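N-ACETYLMURAMOYL-L-ALANINE AMIDASE CwlV (Paenibacillus polymyxa, PDB 1JWQ) probably hydrolyses the amide bond between N-acetylmuramic acid and L-alanine in bacterial peptidoglycan, this chain being its zinc-containing catalytic domain. Local coordinates at residues A[25-30]-A[54-59]; A[31-36]-A[77-82]; A[126-131]-A[138-143]; A[152-155]-A[159-162]; A[39-44]-A[167-172]. All blocks are in the same frame, centred on the assembly; numbering follows the deposited sequence.

Contact 1 of 5, residues A[25-30]-A[54-59]. With ZN (zinc ion), chain B.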
# COMPACT_ATOMS: atom_id res chain seq x y z
N TYR A 25 -2.44 11.92 -10.03
CA TYR A 25 -3.35 11.69 -8.91
C TYR A 25 -2.87 10.49 -8.11
O TYR A 25 -2.40 9.51 -8.68
CB TYR A 25 -4.76 11.39 -9.41
CG TYR A 25 -5.52 12.58 -9.94
CD1 TYR A 25 -6.55 12.41 -10.87
CD2 TYR A 25 -5.25 13.87 -9.49
CE1 TYR A 25 -7.29 13.49 -11.33
CE2 TYR A 25 -5.98 14.96 -9.95
CZ TYR A 25 -6.99 14.76 -10.87
OH TYR A 25 -7.72 15.84 -11.33
N GLU A 26 -2.99 10.56 -6.79
CA GLU A 26 -2.57 9.46 -5.94
C GLU A 26 -3.33 8.17 -6.28
O GLU A 26 -2.75 7.08 -6.27
CB GLU A 26 -2.81 9.81 -4.47
CG GLU A 26 -2.50 8.67 -3.51
CD GLU A 26 -3.03 8.92 -2.12
OE1 GLU A 26 -3.02 7.97 -1.30
OE2 GLU A 26 -3.46 10.06 -1.84
N LYS A 27 -4.63 8.29 -6.57
CA LYS A 27 -5.44 7.12 -6.88
C LYS A 27 -4.85 6.31 -8.03
O LYS A 27 -4.93 5.07 -8.04
CB LYS A 27 -6.88 7.52 -7.23
CG LYS A 27 -7.02 8.35 -8.50
CD LYS A 27 -8.49 8.48 -8.90
CE LYS A 27 -8.65 9.22 -10.23
NZ LYS A 27 -10.07 9.22 -10.72
N THR A 28 -4.25 7.01 -8.98
CA THR A 28 -3.63 6.39 -10.15
C THR A 28 -2.43 5.57 -9.71
O THR A 28 -2.25 4.43 -10.14
CB THR A 28 -3.18 7.47 -11.15
OG1 THR A 28 -4.27 8.36 -11.41
CG2 THR A 28 -2.73 6.84 -12.46
N PHE A 29 -1.59 6.16 -8.87
CA PHE A 29 -0.42 5.49 -8.35
C PHE A 29 -0.82 4.26 -7.53
O PHE A 29 -0.27 3.18 -7.71
CB PHE A 29 0.39 6.43 -7.46
CG PHE A 29 1.52 5.76 -6.72
CD1 PHE A 29 2.70 5.43 -7.37
CD2 PHE A 29 1.39 5.44 -5.37
CE1 PHE A 29 3.74 4.79 -6.70
CE2 PHE A 29 2.42 4.80 -4.69
CZ PHE A 29 3.60 4.47 -5.35
N ASN A 30 -1.79 4.43 -6.63
CA ASN A 30 -2.23 3.33 -5.78
C ASN A 30 -2.71 2.12 -6.57
O ASN A 30 -2.37 0.99 -6.24
CB ASN A 30 -3.34 3.80 -4.84
CG ASN A 30 -2.87 4.89 -3.87
OD1 ASN A 30 -1.67 5.04 -3.64
ND2 ASN A 30 -3.82 5.63 -3.30
N SER A 54 -9.80 -2.93 -8.68
CA SER A 54 -8.87 -3.25 -9.75
C SER A 54 -8.98 -2.25 -10.89
O SER A 54 -8.34 -2.41 -11.92
CB SER A 54 -9.16 -4.66 -10.27
OG SER A 54 -9.16 -5.58 -9.19
N ASP A 55 -9.82 -1.24 -10.69
CA ASP A 55 -10.02 -0.19 -11.68
C ASP A 55 -10.33 1.11 -10.96
O ASP A 55 -10.30 1.17 -9.73
CB ASP A 55 -11.17 -0.56 -12.63
CG ASP A 55 -12.49 -0.72 -11.92
OD1 ASP A 55 -13.49 -1.07 -12.59
OD2 ASP A 55 -12.55 -0.50 -10.69
N ASP A 56 -10.62 2.16 -11.71
CA ASP A 56 -10.89 3.45 -11.11
C ASP A 56 -12.32 3.59 -10.59
O ASP A 56 -13.10 4.39 -11.09
CB ASP A 56 -10.58 4.57 -12.11
CG ASP A 56 -10.55 5.92 -11.45
OD1 ASP A 56 -10.15 5.99 -10.27
OD2 ASP A 56 -10.90 6.92 -12.12
N THR A 57 -12.64 2.80 -9.57
CA THR A 57 -13.97 2.83 -8.97
C THR A 57 -13.88 3.38 -7.55
O THR A 57 -12.84 3.28 -6.90
CB THR A 57 -14.58 1.42 -8.88
OG1 THR A 57 -14.30 0.68 -10.07
CG2 THR A 57 -16.10 1.52 -8.72
N PHE A 58 -14.98 3.96 -7.09
CA PHE A 58 -15.04 4.52 -5.75
C PHE A 58 -15.43 3.46 -4.74
O PHE A 58 -16.27 2.60 -5.01
CB PHE A 58 -16.05 5.67 -5.70
CG PHE A 58 -16.22 6.27 -4.33
CD1 PHE A 58 -17.18 5.78 -3.45
CD2 PHE A 58 -15.39 7.31 -3.92
CE1 PHE A 58 -17.31 6.32 -2.17
CE2 PHE A 58 -15.52 7.86 -2.64
CZ PHE A 58 -16.48 7.36 -1.77
N LEU A 59 -14.79 3.50 -3.58
CA LEU A 59 -15.06 2.55 -2.51
C LEU A 59 -14.96 3.23 -1.16
O LEU A 59 -13.95 3.87 -0.86
CB LEU A 59 -14.05 1.40 -2.54
CG LEU A 59 -14.30 0.23 -3.50
CD1 LEU A 59 -13.18 -0.78 -3.37
CD2 LEU A 59 -15.63 -0.41 -3.16
ZN ZN B . -4.09 8.19 0.43
O HOH W 1 -7.64 5.08 -9.90
O HOH W 2 -2.55 9.07 1.39
O HOH W 3 -5.11 8.65 2.38
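K27, in the first turn of helix 26-42, reaches across to D56 in the loop after strand 47-51 and forms a surface salt bridge. Its CG sits between the backbone N and the carbonyl carbon (chi1 65°), and from there the chain runs fully extended to the carboxylate; the two side chains cross at about a right angle. K27 NZ lies 2.8 Å from D56 OD2, on the syn lone pair of that oxygen; the bond from K27 NZ to D56 OD1, at 3.3 Å, is weak. D56 OD1 has a stronger partner in the backbone N of A12, and a water donates to D56 OD1 at 2.7 Å from that oxygen and, weakly, to K27 O. The ammonium group in turn bonds to A12 O, so the A12 backbone ties both charged ends together. One residue earlier the helix faces the metal. E26, extended beyond CG, binds the zinc ion through OE1 at 2.0 Å, while N30 ND2 donates to the same E26 OE1 at 3.2 Å, nearly straight but 38° above the carboxylate plane. With H10 and H80 completing the protein ligands, this is the His-Glu-His zinc site of the Amidase_3 catalytic domain, bordered by a lysine-aspartate bridge.

Contact 2 of 5, residues A[31-36]-A[77-82]. With ZN (zinc ion), chain B.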
# COMPACT_ATOMS: atom_id res chain seq x y z
N LEU A 31 -3.49 2.37 -7.61
CA LEU A 31 -4.01 1.27 -8.43
C LEU A 31 -2.88 0.57 -9.18
O LEU A 31 -2.79 -0.65 -9.18
CB LEU A 31 -5.04 1.80 -9.41
CG LEU A 31 -5.64 0.75 -10.35
CD1 LEU A 31 -6.35 -0.33 -9.54
CD2 LEU A 31 -6.63 1.43 -11.29
N ALA A 32 -2.02 1.35 -9.82
CA ALA A 32 -0.90 0.79 -10.57
C ALA A 32 -0.06 -0.11 -9.67
O ALA A 32 0.39 -1.19 -10.09
CB ALA A 32 -0.03 1.91 -11.16
N MET A 33 0.16 0.33 -8.44
CA MET A 33 0.95 -0.45 -7.48
C MET A 33 0.21 -1.73 -7.08
O MET A 33 0.80 -2.81 -7.06
CB MET A 33 1.25 0.38 -6.23
CG MET A 33 2.24 1.50 -6.47
SD MET A 33 3.81 0.88 -7.12
CE MET A 33 4.17 -0.40 -5.94
N ALA A 34 -1.07 -1.60 -6.75
CA ALA A 34 -1.87 -2.74 -6.35
C ALA A 34 -1.89 -3.81 -7.45
O ALA A 34 -1.76 -5.00 -7.18
CB ALA A 34 -3.30 -2.30 -6.02
N LEU A 35 -2.06 -3.37 -8.69
CA LEU A 35 -2.09 -4.31 -9.81
C LEU A 35 -0.75 -5.01 -10.00
O LEU A 35 -0.71 -6.20 -10.31
CB LEU A 35 -2.48 -3.57 -11.10
CG LEU A 35 -3.90 -2.99 -11.12
CD1 LEU A 35 -4.14 -2.29 -12.43
CD2 LEU A 35 -4.92 -4.10 -10.90
N LYS A 36 0.34 -4.29 -9.80
CA LYS A 36 1.67 -4.88 -9.94
C LYS A 36 1.92 -5.89 -8.82
O LYS A 36 2.47 -6.97 -9.07
CB LYS A 36 2.75 -3.80 -9.93
CG LYS A 36 2.85 -3.01 -11.23
CD LYS A 36 3.84 -1.87 -11.12
CE LYS A 36 3.91 -1.05 -12.41
NZ LYS A 36 4.41 -1.87 -13.55
N VAL A 77 -3.26 -4.99 3.10
CA VAL A 77 -2.28 -3.96 2.80
C VAL A 77 -2.94 -2.86 1.99
O VAL A 77 -3.47 -3.11 0.90
CB VAL A 77 -1.09 -4.51 1.98
CG1 VAL A 77 -0.10 -3.38 1.68
CG2 VAL A 77 -0.40 -5.63 2.74
N SER A 78 -2.93 -1.65 2.52
CA SER A 78 -3.51 -0.51 1.82
C SER A 78 -2.33 0.29 1.27
O SER A 78 -1.39 0.60 2.00
CB SER A 78 -4.35 0.34 2.77
OG SER A 78 -5.05 1.33 2.05
N ILE A 79 -2.38 0.59 -0.02
CA ILE A 79 -1.31 1.33 -0.68
C ILE A 79 -1.72 2.77 -0.97
O ILE A 79 -2.76 3.02 -1.56
CB ILE A 79 -0.89 0.63 -1.99
CG1 ILE A 79 -0.42 -0.80 -1.69
CG2 ILE A 79 0.22 1.42 -2.66
CD1 ILE A 79 -0.03 -1.59 -2.93
N HIS A 80 -0.87 3.69 -0.52
CA HIS A 80 -1.13 5.11 -0.67
C HIS A 80 0.14 5.88 -1.04
O HIS A 80 1.24 5.34 -1.05
CB HIS A 80 -1.66 5.68 0.65
CG HIS A 80 -3.05 5.23 0.98
ND1 HIS A 80 -4.15 6.05 0.83
CD2 HIS A 80 -3.52 4.06 1.47
CE1 HIS A 80 -5.23 5.41 1.21
NE2 HIS A 80 -4.88 4.19 1.60
N ALA A 81 -0.05 7.16 -1.35
CA ALA A 81 1.04 8.08 -1.67
C ALA A 81 0.73 9.26 -0.75
O ALA A 81 -0.43 9.62 -0.57
CB ALA A 81 1.00 8.50 -3.13
N ASN A 82 1.78 9.85 -0.18
CA ASN A 82 1.65 10.94 0.78
C ASN A 82 1.64 12.35 0.19
O ASN A 82 1.93 12.56 -0.99
CB ASN A 82 2.78 10.81 1.79
CG ASN A 82 2.34 11.05 3.22
OD1 ASN A 82 2.97 10.56 4.16
ND2 ASN A 82 1.26 11.80 3.39
ZN ZN B . -4.09 8.19 0.43
O HOH W 2 -2.55 9.07 1.39
O HOH W 3 -5.11 8.65 2.38
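I79, on strand 75-82, points its side chain at helix 26-42 and meets it with two methyl groups. I79 CG2 touches M33 CB at 3.9 Å, whereas I79 CD1, at the end of the extended branch (chi2 178°), lies 4.0 Å from A34 N and so rests against the helix backbone. The CA atoms of A34 and I79 are 7.0 Å apart, a close approach with which the small A34 is consistent. M33 bends at both chi2 and chi3, so that beyond CB its chain turns from the strand toward Q161 on helix 158-176. Further out, I6 of the neighbouring strand 2-8 touches both A34 and I79, extending the apolar layer beneath the helix. The next strand residue, H80, serves the other side of the sheet. H80 ND1 binds the zinc ion at 2.2 Å, and its ring edge meets S78 OG in plane, through a weak bond from H80 NE2 at 2.9 Å. S78 OG, in the second shell, is itself bonded to D7 OD1 beyond it. The helix contact is thus buried aliphatic carbon against side chain and backbone, without a hydrogen bond, while the weak H80-S78 bond, backed by D7, may help to set the turn of the imidazole.

Contact 3 of 5, residues A[126-131]-A[138-143]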
# COMPACT_ATOMS: atom_id res chain seq x y z
N GLY A 126 -0.84 4.83 13.08
CA GLY A 126 -1.73 5.66 12.30
C GLY A 126 -3.16 5.23 12.54
O GLY A 126 -3.51 4.07 12.33
N ASN A 127 -3.99 6.16 13.01
CA ASN A 127 -5.39 5.84 13.26
C ASN A 127 -6.20 5.97 11.98
O ASN A 127 -6.98 6.90 11.81
CB ASN A 127 -5.97 6.75 14.35
CG ASN A 127 -7.39 6.38 14.70
OD1 ASN A 127 -7.75 5.20 14.74
ND2 ASN A 127 -8.22 7.39 14.97
N PHE A 128 -6.00 5.01 11.08
CA PHE A 128 -6.68 5.01 9.79
C PHE A 128 -7.72 3.89 9.77
O PHE A 128 -7.42 2.75 10.12
CB PHE A 128 -5.66 4.82 8.67
CG PHE A 128 -4.54 5.82 8.70
CD1 PHE A 128 -3.23 5.42 8.47
CD2 PHE A 128 -4.79 7.16 8.96
CE1 PHE A 128 -2.18 6.33 8.52
CE2 PHE A 128 -3.75 8.09 9.01
CZ PHE A 128 -2.44 7.67 8.78
N HIS A 129 -8.93 4.23 9.35
CA HIS A 129 -10.04 3.29 9.30
C HIS A 129 -9.71 1.89 8.79
O HIS A 129 -9.96 0.90 9.48
CB HIS A 129 -11.17 3.88 8.45
CG HIS A 129 -12.44 3.09 8.49
ND1 HIS A 129 -13.63 3.61 8.97
CD2 HIS A 129 -12.72 1.82 8.10
CE1 HIS A 129 -14.58 2.70 8.88
NE2 HIS A 129 -14.05 1.60 8.36
N VAL A 130 -9.15 1.80 7.59
CA VAL A 130 -8.86 0.48 7.03
C VAL A 130 -7.91 -0.41 7.83
O VAL A 130 -7.99 -1.63 7.72
CB VAL A 130 -8.35 0.60 5.57
CG1 VAL A 130 -9.41 1.31 4.72
CG2 VAL A 130 -7.03 1.34 5.51
N ILE A 131 -7.02 0.17 8.63
CA ILE A 131 -6.11 -0.67 9.42
C ILE A 131 -6.58 -0.78 10.87
O ILE A 131 -6.07 -1.58 11.65
CB ILE A 131 -4.64 -0.16 9.35
CG1 ILE A 131 -4.53 1.32 9.75
CG2 ILE A 131 -4.11 -0.33 7.92
CD1 ILE A 131 -3.09 1.83 9.82
N ALA A 138 -2.92 -5.72 9.51
CA ALA A 138 -3.18 -4.75 8.46
C ALA A 138 -2.28 -3.54 8.55
O ALA A 138 -2.11 -2.94 9.61
CB ALA A 138 -4.64 -4.30 8.53
N VAL A 139 -1.70 -3.17 7.42
CA VAL A 139 -0.83 -2.01 7.38
C VAL A 139 -1.19 -1.11 6.22
O VAL A 139 -1.80 -1.54 5.24
CB VAL A 139 0.66 -2.42 7.26
CG1 VAL A 139 1.06 -3.27 8.47
CG2 VAL A 139 0.88 -3.18 5.96
N LEU A 140 -0.83 0.16 6.35
CA LEU A 140 -1.09 1.13 5.30
C LEU A 140 0.27 1.70 4.92
O LEU A 140 1.03 2.15 5.78
CB LEU A 140 -2.02 2.24 5.79
CG LEU A 140 -2.45 3.24 4.72
CD1 LEU A 140 -3.87 3.75 5.01
CD2 LEU A 140 -1.45 4.39 4.67
N LEU A 141 0.59 1.64 3.64
CA LEU A 141 1.87 2.12 3.17
C LEU A 141 1.75 3.45 2.45
O LEU A 141 0.92 3.61 1.56
CB LEU A 141 2.48 1.09 2.22
CG LEU A 141 2.46 -0.38 2.68
CD1 LEU A 141 3.07 -1.25 1.58
CD2 LEU A 141 3.24 -0.53 3.98
N GLU A 142 2.55 4.42 2.87
CA GLU A 142 2.59 5.72 2.21
C GLU A 142 3.95 5.62 1.52
O GLU A 142 4.99 5.87 2.13
CB GLU A 142 2.57 6.84 3.25
CG GLU A 142 1.19 7.08 3.87
CD GLU A 142 0.20 7.67 2.89
OE1 GLU A 142 -1.00 7.79 3.24
OE2 GLU A 142 0.61 8.02 1.76
N VAL A 143 3.92 5.21 0.26
CA VAL A 143 5.14 4.99 -0.51
C VAL A 143 6.10 6.15 -0.62
O VAL A 143 7.31 5.98 -0.47
CB VAL A 143 4.80 4.48 -1.92
CG1 VAL A 143 6.08 4.08 -2.65
CG2 VAL A 143 3.86 3.28 -1.83
O HOH W 4 -3.33 -2.31 11.95
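L140 lays its CD1 methyl between F128 and V130, 3.9 Å from F128 CD1 and 4.0 Å from V130 CG2. Its CG is anti to the backbone N (chi1 -175°), which sends the branched end from strand 138-145 across the loop and the start of the short helix 129-132; both partners are crossed at about a right angle. The methyl reaches the F128 ring obliquely. That ring is also covered within its own segment, where G126 C lies 4.0 Å above one face, over the centre, and Y95 of strand 92-96 meets it edge to face.

I131 contributes chiefly through its CG2 methyl, which comes down on the strand backbone. I131 CG2 is 3.5 Å from V139 C, and it also packs against the side chains of A138 and L140, at 3.9 Å from L140 CB. The I131 CG1 branch, set between the backbone N and carbonyl carbon (chi1 54°), leads toward L140 CB as well.

In the open alpha-beta-alpha fold, 138-145 is an interior strand, parallel to 75-82 and antiparallel to 92-96, and the chain reaches it from the edge strand 120-125 by way of helix 129-132. The contact thus closes a short connection over one face of the sheet. L140 also touches the zinc ligand H80 on this face, whereas V139 turns to helix 102-116 on the other.

No direct hydrogen bond spans the segments, but one water donates to both I131 O and A138 O, at 2.9 Å from I131 O. I131 O accepts in addition from R98 NE.

Contact 4 of 5, residues A[152-155]-A[159-162]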
# COMPACT_ATOMS: atom_id res chain seq x y z
N GLU A 152 7.61 12.80 -6.66
CA GLU A 152 6.41 12.52 -7.44
C GLU A 152 6.81 11.84 -8.75
O GLU A 152 6.22 10.85 -9.15
CB GLU A 152 5.64 13.81 -7.77
CG GLU A 152 4.41 13.55 -8.62
CD GLU A 152 3.82 14.81 -9.22
OE1 GLU A 152 2.74 14.72 -9.84
OE2 GLU A 152 4.43 15.89 -9.08
N ALA A 153 7.82 12.40 -9.42
CA ALA A 153 8.30 11.83 -10.68
C ALA A 153 8.74 10.39 -10.46
O ALA A 153 8.43 9.50 -11.25
CB ALA A 153 9.46 12.66 -11.22
N THR A 154 9.46 10.17 -9.37
CA THR A 154 9.95 8.84 -9.03
C THR A 154 8.81 7.86 -8.80
O THR A 154 8.85 6.73 -9.29
CB THR A 154 10.84 8.89 -7.77
OG1 THR A 154 12.01 9.66 -8.05
CG2 THR A 154 11.24 7.49 -7.34
N LEU A 155 7.79 8.27 -8.05
CA LEU A 155 6.67 7.38 -7.77
C LEU A 155 5.94 6.97 -9.05
O LEU A 155 5.35 5.89 -9.11
CB LEU A 155 5.69 8.01 -6.78
CG LEU A 155 5.81 7.47 -5.35
CD1 LEU A 155 7.18 7.82 -4.78
CD2 LEU A 155 4.71 8.05 -4.47
N ASP A 159 10.01 1.70 -13.47
CA ASP A 159 10.99 0.84 -12.82
C ASP A 159 10.86 0.92 -11.31
O ASP A 159 10.96 -0.09 -10.61
CB ASP A 159 12.41 1.22 -13.26
CG ASP A 159 12.61 1.07 -14.76
OD1 ASP A 159 12.10 0.08 -15.33
OD2 ASP A 159 13.28 1.93 -15.36
N PHE A 160 10.64 2.13 -10.80
CA PHE A 160 10.47 2.35 -9.37
C PHE A 160 9.30 1.50 -8.88
O PHE A 160 9.42 0.75 -7.91
CB PHE A 160 10.18 3.83 -9.08
CG PHE A 160 9.75 4.10 -7.67
CD1 PHE A 160 10.69 4.26 -6.65
CD2 PHE A 160 8.39 4.20 -7.35
CE1 PHE A 160 10.28 4.50 -5.34
CE2 PHE A 160 7.98 4.44 -6.03
CZ PHE A 160 8.93 4.59 -5.03
N GLN A 161 8.16 1.63 -9.56
CA GLN A 161 6.96 0.89 -9.18
C GLN A 161 7.19 -0.62 -9.17
O GLN A 161 6.79 -1.30 -8.23
CB GLN A 161 5.81 1.22 -10.13
CG GLN A 161 5.48 2.70 -10.18
CD GLN A 161 4.19 3.00 -10.92
OE1 GLN A 161 3.65 2.15 -11.63
NE2 GLN A 161 3.69 4.23 -10.76
N ASN A 162 7.85 -1.13 -10.20
CA ASN A 162 8.10 -2.56 -10.27
C ASN A 162 8.98 -3.05 -9.12
O ASN A 162 8.73 -4.10 -8.55
CB ASN A 162 8.76 -2.92 -11.61
CG ASN A 162 7.80 -2.78 -12.77
OD1 ASN A 162 6.63 -3.18 -12.67
ND2 ASN A 162 8.28 -2.24 -13.88
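L155 O receives an almost straight hydrogen bond from Q161 NE2, 2.9 Å long. The C=O...N angle of 144° puts the donor on a lone pair in the carbonyl plane, and L155 O lies almost exactly in the Q161 amide plane. Q161 gets there by stretching out beyond CG, away from its own helix and back toward the preceding one. Its chain also touches F29, M33 and K36 of helix 26-42.

The two segments belong to consecutive helices, 149-155 and 158-176, joined by a tight turn. A carbonyl in the last turn of the first helix is thereby held by a side chain from the first turns of the second. At the start of the second helix, D157 OD1 accepts a bond from F160 N.

F160 fills the angle between the two helices. With CG anti to the backbone N (chi1 170°), its ring points at the first helix. T154 CG2 stands over one face, 3.8 Å from the ring centroid and 29° off the normal, a CH-pi contact in which the side chains cross at about a right angle. T154 O and the L155 backbone also pack against F160 CB and the ring, L155 N over that same face. The L155 side chain lies alongside the phenylalanine, pointing the same way, with L155 CD1 3.7 Å from F160 CZ. Behind it, L155 packs on F29, L118 and L146. The hydroxyl of T154 turns back to K150 O in its own helix.

Contact 5 of 5, residues A[39-44]-A[167-172]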
# COMPACT_ATOMS: atom_id res chain seq x y z
N SER A 39 -0.02 -9.04 -9.65
CA SER A 39 0.62 -9.85 -10.69
C SER A 39 1.76 -10.69 -10.12
O SER A 39 1.92 -11.86 -10.49
CB SER A 39 1.17 -8.95 -11.80
OG SER A 39 0.13 -8.18 -12.38
N ILE A 40 2.55 -10.11 -9.23
CA ILE A 40 3.67 -10.81 -8.62
C ILE A 40 3.19 -11.93 -7.70
O ILE A 40 3.66 -13.06 -7.80
CB ILE A 40 4.56 -9.85 -7.82
CG1 ILE A 40 5.17 -8.81 -8.75
CG2 ILE A 40 5.66 -10.62 -7.10
CD1 ILE A 40 5.85 -7.66 -8.03
N LEU A 41 2.24 -11.62 -6.82
CA LEU A 41 1.73 -12.60 -5.88
C LEU A 41 0.88 -13.69 -6.53
O LEU A 41 0.75 -14.79 -5.98
CB LEU A 41 0.93 -11.92 -4.77
CG LEU A 41 1.72 -10.97 -3.86
CD1 LEU A 41 0.80 -10.39 -2.80
CD2 LEU A 41 2.87 -11.72 -3.20
N LYS A 42 0.31 -13.39 -7.69
CA LYS A 42 -0.53 -14.36 -8.40
C LYS A 42 0.27 -15.60 -8.79
O LYS A 42 -0.31 -16.68 -8.96
CB LYS A 42 -1.13 -13.71 -9.65
N GLN A 43 1.58 -15.45 -8.93
CA GLN A 43 2.44 -16.57 -9.30
C GLN A 43 2.61 -17.57 -8.16
O GLN A 43 3.10 -18.68 -8.38
CB GLN A 43 3.82 -16.06 -9.73
CG GLN A 43 3.80 -14.93 -10.75
CD GLN A 43 5.13 -14.75 -11.45
OE1 GLN A 43 6.19 -14.90 -10.84
NE2 GLN A 43 5.08 -14.41 -12.73
N ASN A 44 2.19 -17.18 -6.96
CA ASN A 44 2.31 -18.06 -5.79
C ASN A 44 1.00 -18.82 -5.56
O ASN A 44 -0.00 -18.24 -5.16
CB ASN A 44 2.63 -17.23 -4.55
CG ASN A 44 3.13 -18.08 -3.39
OD1 ASN A 44 2.69 -19.22 -3.22
ND2 ASN A 44 4.03 -17.53 -2.59
N GLY A 167 9.01 -5.44 -3.57
CA GLY A 167 9.32 -5.31 -2.16
C GLY A 167 8.08 -5.55 -1.32
O GLY A 167 8.13 -6.24 -0.30
N ILE A 168 6.96 -4.98 -1.75
CA ILE A 168 5.70 -5.15 -1.03
C ILE A 168 5.29 -6.62 -1.08
O ILE A 168 4.85 -7.20 -0.08
CB ILE A 168 4.60 -4.26 -1.66
CG1 ILE A 168 4.97 -2.79 -1.44
CG2 ILE A 168 3.25 -4.57 -1.04
CD1 ILE A 168 3.99 -1.80 -2.08
N ALA A 169 5.46 -7.24 -2.25
CA ALA A 169 5.13 -8.64 -2.41
C ALA A 169 5.98 -9.48 -1.46
O ALA A 169 5.47 -10.40 -0.82
CB ALA A 169 5.36 -9.08 -3.87
N ASP A 170 7.27 -9.17 -1.37
CA ASP A 170 8.16 -9.92 -0.48
C ASP A 170 7.70 -9.78 0.98
O ASP A 170 7.71 -10.75 1.73
CB ASP A 170 9.60 -9.42 -0.62
CG ASP A 170 10.24 -9.84 -1.93
OD1 ASP A 170 11.34 -9.34 -2.24
OD2 ASP A 170 9.65 -10.68 -2.65
N GLY A 171 7.31 -8.57 1.37
CA GLY A 171 6.85 -8.36 2.73
C GLY A 171 5.71 -9.30 3.07
O GLY A 171 5.66 -9.88 4.15
N ILE A 172 4.79 -9.47 2.13
CA ILE A 172 3.63 -10.34 2.32
C ILE A 172 4.04 -11.81 2.30
O ILE A 172 3.64 -12.59 3.16
CB ILE A 172 2.58 -10.10 1.22
CG1 ILE A 172 1.99 -8.70 1.39
CG2 ILE A 172 1.50 -11.17 1.27
CD1 ILE A 172 1.24 -8.19 0.17
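In both I40 and L41 the first torsion is near -60° (chi1 -63° and -64°), which places I40 CG2 anti to the backbone N and swings L41 CG to the side of the backbone N. From these positions the two consecutive residues of helix 26-42 converge on a single methyl group of helix 158-176. A169 CB lies 3.6 Å from I40 CG2 and 3.7 Å from L41 CD2, so the small residue is received between two larger ones. L41 is extended at chi2 (-179°), and its two methyls part company: CD2 goes to the alanine, while L41 CD1 goes one helical turn further along, to I172 CD1 at 3.7 Å. The leucine and I172 side chains cross there at about a right angle.

These are two of the helices on one side of the open alpha-beta-alpha sandwich, and the small alanine is consistent with their close approach, 6.3 Å between the CA atoms of L41 and A169. With 122 residues between the segments, the contact brings the first helix against the last.

Beneath the pair lies the sheet. L41 touches V4 of strand 2-8 together with L47 and V49 of the edge strand 47-51, and I172 also reaches V4 and I6. I172 touches M108 of helix 102-116 as well. No hydrogen bond joins the two segments, and the interface is made of aliphatic carbon. N44 ND2, in the turn that follows, bonds to V178 O near the chain's C-terminal end.

In the fold
Helix 26-42 is the common thread: its first turn serves contact 1, its middle contact 2 and its last turn contact 5, the centres of contacts 1 and 5 lying about 20 Å apart. Contacts 1 and 2, with centres about 8 Å apart, share the zinc ion and two waters, since E26 and H80 both bind the metal. Contact 3 joins contact 2 through neighbouring strands 75-82 and 138-145. Contacts 4 and 5, with centres about 18 Å apart, both use helix 158-176. Along the chain, contacts 1, 3 and 4 follow in series, while contacts 1, 2 and 5 cross one another; contact 5 encloses 3 and 4, bringing early and late helices together beside the sheet that supplies the zinc ligand H80.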